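Local coordinates for initiator protein NS1 (Human bocavirus, PDB 4KW3), which probably binds the viral origin of replication and nicks one DNA strand through its N-terminal nuclease domain, the part in this structure, to start rolling-circle replication, at residues Y211-I219 against N233-S243; M46-H55 against I219-S230. All blocks are in the same frame, centred on the assembly; numbering follows the deposited sequence.

Contact 1 (Y211-I219 against N233-S243)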
loop_
_atom_site.group_PDB
_atom_site.type_symbol
_atom_site.label_atom_id
_atom_site.label_comp_id
_atom_site.label_asym_id
_atom_site.label_seq_id
_atom_site.Cartn_x
_atom_site.Cartn_y
_atom_site.Cartn_z
ATOM N N TYR A 211 -6.406 -10.690 7.458
ATOM C CA TYR A 211 -7.124 -9.737 6.628
ATOM C C TYR A 211 -6.292 -9.266 5.428
ATOM O O TYR A 211 -6.814 -9.175 4.337
ATOM C CB TYR A 211 -7.701 -8.527 7.420
ATOM C CG TYR A 211 -8.285 -7.522 6.445
ATOM C CD1 TYR A 211 -9.569 -7.706 5.909
ATOM C CD2 TYR A 211 -7.528 -6.434 5.988
ATOM C CE1 TYR A 211 -10.086 -6.826 4.959
ATOM C CE2 TYR A 211 -8.038 -5.550 5.040
ATOM C CZ TYR A 211 -9.319 -5.758 4.525
ATOM O OH TYR A 211 -9.835 -4.890 3.584
ATOM N N LEU A 212 -4.999 -9.035 5.599
ATOM C CA LEU A 212 -4.188 -8.506 4.494
ATOM C C LEU A 212 -3.630 -9.607 3.558
ATOM O O LEU A 212 -3.639 -9.448 2.337
ATOM C CB LEU A 212 -3.059 -7.632 5.035
ATOM C CG LEU A 212 -3.458 -6.313 5.716
ATOM C CD1 LEU A 212 -2.214 -5.582 6.195
ATOM C CD2 LEU A 212 -4.262 -5.414 4.756
ATOM N N LEU A 213 -3.168 -10.722 4.128
ATOM C CA LEU A 213 -2.553 -11.792 3.343
ATOM C C LEU A 213 -3.458 -12.519 2.346
ATOM O O LEU A 213 -3.110 -12.648 1.169
ATOM C CB LEU A 213 -1.847 -12.805 4.243
ATOM C CG LEU A 213 -0.460 -12.360 4.685
ATOM C CD1 LEU A 213 0.269 -13.540 5.258
ATOM C CD2 LEU A 213 0.285 -11.753 3.498
ATOM N N PRO A 214 -4.636 -12.975 2.792
ATOM C CA PRO A 214 -5.347 -13.864 1.858
ATOM C C PRO A 214 -6.148 -13.119 0.791
ATOM O O PRO A 214 -7.366 -13.190 0.728
ATOM C CB PRO A 214 -6.242 -14.688 2.784
ATOM C CG PRO A 214 -6.505 -13.791 3.952
ATOM C CD PRO A 214 -5.338 -12.837 4.082
ATOM N N LYS A 215 -5.422 -12.400 -0.052
ATOM C CA LYS A 215 -6.014 -11.711 -1.186
ATOM C C LYS A 215 -5.251 -12.110 -2.447
ATOM O O LYS A 215 -4.082 -12.498 -2.384
ATOM C CB LYS A 215 -5.957 -10.194 -0.985
ATOM C CG LYS A 215 -6.649 -9.713 0.270
ATOM C CD LYS A 215 -6.626 -8.206 0.362
ATOM C CE LYS A 215 -7.324 -7.708 1.621
ATOM N NZ LYS A 215 -7.652 -6.258 1.518
ATOM N N ASN A 216 -5.902 -12.014 -3.599
ATOM C CA ASN A 216 -5.193 -12.269 -4.847
ATOM C C ASN A 216 -4.628 -10.953 -5.352
ATOM O O ASN A 216 -5.095 -9.880 -4.963
ATOM C CB ASN A 216 -6.112 -12.919 -5.869
ATOM C CG ASN A 216 -6.676 -14.243 -5.375
ATOM O OD1 ASN A 216 -5.945 -15.069 -4.812
ATOM N ND2 ASN A 216 -7.972 -14.466 -5.599
ATOM N N ARG A 217 -3.586 -11.029 -6.170
ATOM C CA ARG A 217 -2.982 -9.826 -6.704
ATOM C C ARG A 217 -3.684 -9.283 -7.926
ATOM O O ARG A 217 -4.077 -10.047 -8.816
ATOM C CB ARG A 217 -1.511 -10.039 -7.053
ATOM C CG ARG A 217 -0.806 -8.709 -7.311
ATOM C CD ARG A 217 0.671 -8.853 -7.483
ATOM N NE ARG A 217 0.996 -9.643 -8.648
ATOM C CZ ARG A 217 2.190 -9.628 -9.218
ATOM N NH1 ARG A 217 3.117 -8.846 -8.700
ATOM N NH2 ARG A 217 2.446 -10.380 -10.292
ATOM N N CYS A 218 -3.789 -7.954 -7.969
ATOM C CA CYS A 218 -4.181 -7.254 -9.174
ATOM C C CYS A 218 -3.444 -5.912 -9.259
ATOM O O CYS A 218 -3.593 -5.070 -8.383
ATOM C CB CYS A 218 -5.684 -7.029 -9.181
ATOM S SG CYS A 218 -6.203 -6.175 -10.634
ATOM N N ILE A 219 -2.621 -5.724 -10.292
ATOM C CA ILE A 219 -1.802 -4.499 -10.394
ATOM C C ILE A 219 -2.371 -3.384 -11.282
ATOM O O ILE A 219 -1.745 -2.350 -11.455
ATOM C CB ILE A 219 -0.349 -4.785 -10.817
ATOM C CG1 ILE A 219 -0.306 -5.401 -12.217
ATOM C CG2 ILE A 219 0.357 -5.689 -9.797
ATOM C CD1 ILE A 219 1.089 -5.723 -12.652
ATOM N N ASN A 233 -0.673 -19.376 -5.751
ATOM C CA ASN A 233 -0.938 -18.311 -4.807
ATOM C C ASN A 233 -2.369 -17.803 -4.849
ATOM O O ASN A 233 -2.689 -16.739 -4.320
ATOM C CB ASN A 233 0.059 -17.183 -5.048
ATOM C CG ASN A 233 1.479 -17.617 -4.762
ATOM O OD1 ASN A 233 1.909 -17.610 -3.607
ATOM N ND2 ASN A 233 2.206 -18.042 -5.808
ATOM N N TRP A 234 -3.246 -18.602 -5.438
ATOM C CA TRP A 234 -4.632 -18.199 -5.570
ATOM C C TRP A 234 -5.434 -18.556 -4.339
ATOM O O TRP A 234 -5.415 -19.695 -3.878
ATOM C CB TRP A 234 -5.255 -18.836 -6.782
ATOM C CG TRP A 234 -6.623 -18.365 -7.042
ATOM C CD1 TRP A 234 -7.795 -18.993 -6.713
ATOM C CD2 TRP A 234 -6.984 -17.156 -7.720
ATOM N NE1 TRP A 234 -8.863 -18.244 -7.158
ATOM C CE2 TRP A 234 -8.390 -17.109 -7.771
ATOM C CE3 TRP A 234 -6.250 -16.106 -8.288
ATOM C CZ2 TRP A 234 -9.077 -16.067 -8.375
ATOM C CZ3 TRP A 234 -6.940 -15.058 -8.890
ATOM C CH2 TRP A 234 -8.332 -15.052 -8.934
ATOM N N PHE A 235 -6.105 -17.558 -3.789
ATOM C CA PHE A 235 -6.943 -17.755 -2.625
ATOM C C PHE A 235 -8.359 -17.913 -3.134
ATOM O O PHE A 235 -8.962 -16.944 -3.624
ATOM C CB PHE A 235 -6.828 -16.566 -1.686
ATOM C CG PHE A 235 -5.559 -16.545 -0.869
ATOM C CD1 PHE A 235 -5.463 -17.261 0.319
ATOM C CD2 PHE A 235 -4.474 -15.766 -1.266
ATOM C CE1 PHE A 235 -4.300 -17.185 1.104
ATOM C CE2 PHE A 235 -3.299 -15.704 -0.506
ATOM C CZ PHE A 235 -3.211 -16.427 0.681
ATOM N N ILE A 236 -8.888 -19.131 -3.019
ATOM C CA ILE A 236 -10.153 -19.489 -3.659
ATOM C C ILE A 236 -11.354 -18.632 -3.192
ATOM O O ILE A 236 -12.220 -18.326 -3.986
ATOM C CB ILE A 236 -10.437 -21.039 -3.536
ATOM C CG1 ILE A 236 -11.481 -21.507 -4.548
ATOM C CG2 ILE A 236 -10.908 -21.392 -2.160
ATOM C CD1 ILE A 236 -11.271 -20.947 -5.962
ATOM N N LEU A 237 -11.380 -18.173 -1.941
ATOM C CA LEU A 237 -12.567 -17.453 -1.456
ATOM C C LEU A 237 -12.361 -15.929 -1.400
ATOM O O LEU A 237 -13.252 -15.172 -1.014
ATOM C CB LEU A 237 -13.038 -18.003 -0.089
ATOM C CG LEU A 237 -13.481 -19.476 -0.029
ATOM C CD1 LEU A 237 -13.870 -19.876 1.386
ATOM C CD2 LEU A 237 -14.615 -19.766 -1.012
ATOM N N ALA A 238 -11.181 -15.489 -1.803
ATOM C CA ALA A 238 -10.803 -14.088 -1.738
ATOM C C ALA A 238 -11.630 -13.245 -2.699
ATOM O O ALA A 238 -11.767 -13.601 -3.860
ATOM C CB ALA A 238 -9.313 -13.943 -2.044
ATOM N N GLU A 239 -12.214 -12.150 -2.221
ATOM C CA GLU A 239 -12.943 -11.247 -3.124
ATOM C C GLU A 239 -12.258 -9.896 -3.305
ATOM O O GLU A 239 -12.621 -9.115 -4.171
ATOM C CB GLU A 239 -14.377 -11.046 -2.651
ATOM C CG GLU A 239 -15.120 -12.357 -2.474
ATOM C CD GLU A 239 -16.505 -12.173 -1.908
ATOM O OE1 GLU A 239 -16.651 -12.177 -0.664
ATOM O OE2 GLU A 239 -17.441 -12.026 -2.717
ATOM N N LYS A 240 -11.260 -9.617 -2.491
ATOM C CA LYS A 240 -10.545 -8.367 -2.633
ATOM C C LYS A 240 -9.102 -8.618 -3.068
ATOM O O LYS A 240 -8.650 -9.746 -3.087
ATOM C CB LYS A 240 -10.627 -7.532 -1.353
ATOM C CG LYS A 240 -11.923 -6.748 -1.251
ATOM C CD LYS A 240 -11.878 -5.844 -0.023
ATOM C CE LYS A 240 -12.839 -4.662 -0.130
ATOM N NZ LYS A 240 -14.258 -5.093 -0.325
ATOM N N THR A 241 -8.392 -7.568 -3.465
ATOM C CA THR A 241 -7.081 -7.762 -4.060
ATOM C C THR A 241 -6.012 -6.943 -3.375
ATOM O O THR A 241 -6.312 -6.065 -2.559
ATOM C CB THR A 241 -7.082 -7.416 -5.563
ATOM O OG1 THR A 241 -7.388 -6.032 -5.745
ATOM C CG2 THR A 241 -8.093 -8.273 -6.320
ATOM N N TYR A 242 -4.754 -7.254 -3.671
ATOM C CA TYR A 242 -3.665 -6.385 -3.235
ATOM C C TYR A 242 -2.810 -6.101 -4.449
ATOM O O TYR A 242 -2.795 -6.879 -5.411
ATOM C CB TYR A 242 -2.801 -7.037 -2.136
ATOM C CG TYR A 242 -1.845 -8.051 -2.686
ATOM C CD1 TYR A 242 -2.277 -9.345 -2.986
ATOM C CD2 TYR A 242 -0.513 -7.720 -2.958
ATOM C CE1 TYR A 242 -1.417 -10.270 -3.500
ATOM C CE2 TYR A 242 0.353 -8.660 -3.505
ATOM C CZ TYR A 242 -0.109 -9.932 -3.769
ATOM O OH TYR A 242 0.733 -10.880 -4.294
ATOM N N SER A 243 -2.034 -5.027 -4.359
ATOM C CA SER A 243 -1.113 -4.668 -5.427
ATOM C C SER A 243 0.323 -5.011 -5.059
ATOM O O SER A 243 1.060 -5.567 -5.872
ATOM C CB SER A 243 -1.228 -3.177 -5.744
ATOM O OG SER A 243 -0.189 -2.796 -6.609
#
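The side-chain amide of Asn-216 lies flat on the indole of Trp-234, the two planes only 12° apart and ND2 toward the rim of the ring. The same amide grips the backbone of the next residue: OD1 takes the N-H of Phe-235 on a lone pair, in the carbonyl plane (2.7 Å, nearly straight at 178°), while ND2 reaches Phe-235 O in a weak bond. Phe-235 in turn sets one ring face on Pro-214, the centre of an inverse gamma turn, whose CA sits 3.4 Å from the ring centroid in a CH-pi contact.

Past Lys-215 the two segments pair as parallel strands, Asn-216 bridging to Thr-241 and Arg-217 to Tyr-242, with Tyr-242 N to Asn-216 O and Cys-218 N to Tyr-242 O both 2.9 Å. Arg-217 lays its CG over the Tyr-242 ring; its NE bonds Cys-228 O. In the predicted RCR-3 motif, Tyr-211 to Lys-215, extended Lys-215 salt-bridges the predicted metal ligand Glu-108 and weakly bonds OH of Tyr-211, the predicted nuclease tyrosine. The pairing closes the beta-alpha-beta unit 216-217, 225-228, 241-247; strand 241-247 also pairs antiparallel with strand 101-109, and helix 257-268 packs against Leu-213 and Phe-235.

Contact 2 (M46-H55 against I219-S230)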
loop_
_atom_site.group_PDB
_atom_site.type_symbol
_atom_site.label_atom_id
_atom_site.label_comp_id
_atom_site.label_asym_id
_atom_site.label_seq_id
_atom_site.Cartn_x
_atom_site.Cartn_y
_atom_site.Cartn_z
ATOM N N MET A 46 2.229 -1.734 -18.930
ATOM C CA MET A 46 0.854 -1.744 -18.425
ATOM C C MET A 46 -0.164 -1.940 -19.538
ATOM O O MET A 46 -1.126 -2.699 -19.385
ATOM C CB MET A 46 0.511 -0.444 -17.671
ATOM C CG MET A 46 1.364 -0.163 -16.436
ATOM S SD MET A 46 1.451 -1.550 -15.286
ATOM C CE MET A 46 -0.139 -1.417 -14.473
ATOM N N ILE A 47 0.055 -1.279 -20.669
ATOM C CA ILE A 47 -0.859 -1.428 -21.796
ATOM C C ILE A 47 -0.871 -2.848 -22.358
ATOM O O ILE A 47 -1.936 -3.423 -22.583
ATOM C CB ILE A 47 -0.520 -0.435 -22.920
ATOM C CG1 ILE A 47 -0.721 0.990 -22.405
ATOM C CG2 ILE A 47 -1.405 -0.679 -24.139
ATOM C CD1 ILE A 47 -0.408 2.052 -23.391
ATOM N N GLN A 48 0.315 -3.408 -22.562
ATOM C CA GLN A 48 0.460 -4.756 -23.084
ATOM C C GLN A 48 -0.218 -5.768 -22.172
ATOM O O GLN A 48 -0.801 -6.750 -22.636
ATOM C CB GLN A 48 1.941 -5.090 -23.212
ATOM C CG GLN A 48 2.284 -5.918 -24.414
ATOM C CD GLN A 48 3.765 -5.903 -24.680
ATOM O OE1 GLN A 48 4.471 -4.984 -24.246
ATOM N NE2 GLN A 48 4.254 -6.925 -25.380
ATOM N N LEU A 49 -0.166 -5.495 -20.873
ATOM C CA LEU A 49 -0.737 -6.375 -19.868
ATOM C C LEU A 49 -2.242 -6.587 -20.067
ATOM O O LEU A 49 -2.753 -7.671 -19.751
ATOM C CB LEU A 49 -0.473 -5.837 -18.462
ATOM C CG LEU A 49 -0.851 -6.810 -17.352
ATOM C CD1 LEU A 49 0.064 -8.008 -17.405
ATOM C CD2 LEU A 49 -0.830 -6.157 -16.011
ATOM N N ARG A 50 -2.939 -5.558 -20.571
ATOM C CA ARG A 50 -4.387 -5.631 -20.837
ATOM C C ARG A 50 -4.757 -6.793 -21.747
ATOM O O ARG A 50 -5.857 -7.326 -21.640
ATOM C CB ARG A 50 -4.932 -4.351 -21.473
ATOM C CG ARG A 50 -4.759 -3.092 -20.677
ATOM C CD ARG A 50 -5.537 -1.939 -21.310
ATOM N NE ARG A 50 -5.416 -0.716 -20.511
ATOM C CZ ARG A 50 -4.533 0.254 -20.744
ATOM N NH1 ARG A 50 -3.719 0.163 -21.786
ATOM N NH2 ARG A 50 -4.480 1.328 -19.955
ATOM N N ASN A 51 -3.837 -7.192 -22.626
ATOM C CA ASN A 51 -4.129 -8.183 -23.657
ATOM C C ASN A 51 -3.746 -9.602 -23.248
ATOM O O ASN A 51 -3.766 -10.521 -24.067
ATOM C CB ASN A 51 -3.407 -7.825 -24.957
ATOM C CG ASN A 51 -3.606 -6.382 -25.356
ATOM O OD1 ASN A 51 -4.721 -5.861 -25.305
ATOM N ND2 ASN A 51 -2.522 -5.721 -25.757
ATOM N N CYS A 52 -3.390 -9.778 -21.982
ATOM C CA CYS A 52 -2.888 -11.060 -21.516
ATOM C C CYS A 52 -3.994 -12.032 -21.117
ATOM O O CYS A 52 -5.027 -11.633 -20.579
ATOM C CB CYS A 52 -1.949 -10.852 -20.330
ATOM S SG CYS A 52 -0.349 -10.134 -20.727
ATOM N N ALA A 53 -3.743 -13.313 -21.357
ATOM C CA ALA A 53 -4.644 -14.393 -20.968
ATOM C C ALA A 53 -4.457 -14.704 -19.489
ATOM O O ALA A 53 -3.329 -14.692 -18.995
ATOM C CB ALA A 53 -4.381 -15.649 -21.811
ATOM N N PRO A 54 -5.566 -14.912 -18.763
ATOM C CA PRO A 54 -5.551 -15.338 -17.354
ATOM C C PRO A 54 -4.983 -16.735 -17.205
ATOM O O PRO A 54 -5.031 -17.532 -18.157
ATOM C CB PRO A 54 -7.028 -15.364 -16.989
ATOM C CG PRO A 54 -7.699 -15.729 -18.285
ATOM C CD PRO A 54 -6.918 -14.996 -19.341
ATOM N N HIS A 55 -4.454 -17.037 -16.029
ATOM C CA HIS A 55 -4.072 -18.403 -15.727
ATOM C C HIS A 55 -5.351 -19.237 -15.767
ATOM O O HIS A 55 -6.445 -18.708 -15.507
ATOM C CB HIS A 55 -3.416 -18.471 -14.353
ATOM C CG HIS A 55 -2.023 -17.931 -14.329
ATOM N ND1 HIS A 55 -1.711 -16.707 -13.778
ATOM C CD2 HIS A 55 -0.865 -18.425 -14.827
ATOM C CE1 HIS A 55 -0.416 -16.484 -13.908
ATOM N NE2 HIS A 55 0.117 -17.508 -14.551
ATOM N N ILE A 219 -2.621 -5.724 -10.292
ATOM C CA ILE A 219 -1.802 -4.499 -10.394
ATOM C C ILE A 219 -2.371 -3.384 -11.282
ATOM O O ILE A 219 -1.745 -2.350 -11.455
ATOM C CB ILE A 219 -0.349 -4.785 -10.817
ATOM C CG1 ILE A 219 -0.306 -5.401 -12.217
ATOM C CG2 ILE A 219 0.357 -5.689 -9.797
ATOM C CD1 ILE A 219 1.089 -5.723 -12.652
ATOM N N SER A 220 -3.554 -3.603 -11.845
ATOM C CA SER A 220 -4.212 -2.586 -12.646
ATOM C C SER A 220 -5.727 -2.741 -12.689
ATOM O O SER A 220 -6.246 -3.847 -12.724
ATOM C CB SER A 220 -3.680 -2.570 -14.071
ATOM O OG SER A 220 -4.337 -1.538 -14.789
ATOM N N SER A 221 -6.422 -1.611 -12.716
ATOM C CA SER A 221 -7.853 -1.590 -12.944
ATOM C C SER A 221 -8.191 -2.232 -14.289
ATOM O O SER A 221 -9.304 -2.717 -14.478
ATOM C CB SER A 221 -8.355 -0.151 -12.953
ATOM O OG SER A 221 -8.122 0.477 -11.707
ATOM N N TYR A 222 -7.229 -2.248 -15.212
ATOM C CA TYR A 222 -7.458 -2.775 -16.556
ATOM C C TYR A 222 -6.873 -4.163 -16.698
ATOM O O TYR A 222 -6.629 -4.642 -17.802
ATOM C CB TYR A 222 -6.882 -1.838 -17.624
ATOM C CG TYR A 222 -7.233 -0.390 -17.391
ATOM C CD1 TYR A 222 -8.532 -0.007 -17.080
ATOM C CD2 TYR A 222 -6.261 0.592 -17.450
ATOM C CE1 TYR A 222 -8.854 1.320 -16.850
ATOM C CE2 TYR A 222 -6.571 1.919 -17.225
ATOM C CZ TYR A 222 -7.867 2.277 -16.923
ATOM O OH TYR A 222 -8.164 3.603 -16.701
ATOM N N SER A 223 -6.657 -4.816 -15.571
ATOM C CA SER A 223 -6.184 -6.186 -15.581
ATOM C C SER A 223 -7.047 -7.008 -14.627
ATOM O O SER A 223 -7.980 -6.485 -14.014
ATOM C CB SER A 223 -4.708 -6.235 -15.185
ATOM O OG SER A 223 -4.160 -7.522 -15.390
ATOM N N LYS A 224 -6.714 -8.283 -14.478
ATOM C CA LYS A 224 -7.513 -9.214 -13.686
ATOM C C LYS A 224 -6.612 -10.007 -12.751
ATOM O O LYS A 224 -5.458 -10.301 -13.079
ATOM C CB LYS A 224 -8.284 -10.184 -14.596
ATOM C CG LYS A 224 -9.193 -9.535 -15.623
ATOM C CD LYS A 224 -10.410 -8.886 -14.957
ATOM C CE LYS A 224 -11.393 -8.324 -15.989
ATOM N NZ LYS A 224 -12.729 -8.019 -15.399
ATOM N N PRO A 225 -7.140 -10.360 -11.579
ATOM C CA PRO A 225 -6.382 -11.102 -10.576
ATOM C C PRO A 225 -5.862 -12.431 -11.097
ATOM O O PRO A 225 -4.763 -12.854 -10.727
ATOM C CB PRO A 225 -7.409 -11.347 -9.473
ATOM C CG PRO A 225 -8.418 -10.308 -9.645
ATOM C CD PRO A 225 -8.470 -9.966 -11.092
ATOM N N ASP A 226 -6.653 -13.106 -11.919
ATOM C CA ASP A 226 -6.230 -14.400 -12.457
ATOM C C ASP A 226 -5.128 -14.252 -13.535
ATOM O O ASP A 226 -4.502 -15.245 -13.936
ATOM C CB ASP A 226 -7.423 -15.252 -12.913
ATOM C CG ASP A 226 -8.314 -14.523 -13.870
ATOM O OD1 ASP A 226 -8.237 -13.274 -13.912
ATOM O OD2 ASP A 226 -9.087 -15.192 -14.576
ATOM N N VAL A 227 -4.904 -13.017 -13.997
ATOM C CA VAL A 227 -3.693 -12.708 -14.751
ATOM C C VAL A 227 -2.503 -12.436 -13.818
ATOM O O VAL A 227 -1.412 -12.969 -14.011
ATOM C CB VAL A 227 -3.885 -11.515 -15.717
ATOM C CG1 VAL A 227 -2.556 -11.090 -16.337
ATOM C CG2 VAL A 227 -4.879 -11.868 -16.798
ATOM N N CYS A 228 -2.718 -11.608 -12.803
ATOM C CA CYS A 228 -1.619 -11.106 -11.982
ATOM C C CYS A 228 -1.187 -12.057 -10.895
ATOM O O CYS A 228 -0.176 -11.812 -10.237
ATOM C CB CYS A 228 -1.981 -9.761 -11.351
ATOM S SG CYS A 228 -2.523 -8.503 -12.515
ATOM N N THR A 229 -1.997 -13.081 -10.639
ATOM C CA THR A 229 -1.723 -14.045 -9.562
ATOM C C THR A 229 -1.390 -15.388 -10.147
ATOM O O THR A 229 -2.133 -15.910 -10.992
ATOM C CB THR A 229 -2.957 -14.219 -8.610
ATOM O OG1 THR A 229 -3.406 -12.932 -8.163
ATOM C CG2 THR A 229 -2.640 -15.119 -7.418
ATOM N N SER A 230 -0.273 -15.953 -9.711
ATOM C CA SER A 230 0.105 -17.297 -10.147
ATOM C C SER A 230 -0.688 -18.355 -9.382
ATOM O O SER A 230 -0.998 -18.184 -8.209
ATOM C CB SER A 230 1.610 -17.499 -10.006
ATOM O OG SER A 230 2.001 -17.407 -8.653
#
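Leu-49 holds CG anti to its backbone N (chi1 -171°), which directs its branches at Ile-219, Ser-223 and Val-227; Val-227 answers with CG1 likewise anti to N (chi1 172°) and CG2 anti to the carbonyl carbon. The arrangement joins helix 43-49 and the chain running on to His-55 to the short helix 225-228, the helical part of the beta-alpha-beta unit running from strand 216-217 to strand 241-247, and to the loop before that helix. Leu-49 and Val-227 run antiparallel alongside one another, CD1 of the leucine 4.2 Å from CG1 of the valine, whereas Leu-49 lies roughly perpendicular to Ile-219, its CD2 meeting Ile-219 CD1 at 3.9 Å. CG1 of Val-227 also touches Cys-52 CB, and its CG2 lies 3.6 Å from Pro-54 CA, so the two methyls fill different parts of the same apolar seam.

At one end of this seam, Met-46, bent at chi2 and chi3, brings CE up to Ile-219 O and Ser-220 CB. Ser-220 OG accepts from Tyr-222 N in an ST turn and also bonds Glu-31 beyond the contact. Arg-50, extended from CG to NE, runs alongside Tyr-222 in the same direction; the guanidinium is turned 42° from the ring, and Tyr-222 CD2 lies at the guanidinium edge, beside NH2.

At the other end the backbone of Asp-226 is bonded. Pro-54 and Asp-226 lie side by side, CB of the proline near OD2. Beside them, Asp-226 O is gripped twice by one residue: His-55 N gives the stronger bond (2.8 Å) from above the carbonyl plane, and His-55 ND1 adds a weak, bent one at 3.2 Å.

From the N terminus the chain first supplies residues 46-55, then runs through the central strands and helices before residues 211-219, 219-230 and 233-243 follow almost without a break. Contact 2 therefore closes a long loop of 163 intervening residues, and contact 1 a short one of 13 that contains helix 225-228. Their segments alternate along the chain, so the loops cross rather than nest, and Ile-219 belongs to both. The centres lie about 14 Å apart. Thr-229 OG1 packs on Asn-216 CB at 3.5 Å, and Trp-234 packs on Pro-225. Contact 1 ties the predicted RCR-3 region into the sheet, and contact 2 joins helix 225-228 and the loop before it to helix 43-49 and the residues after it.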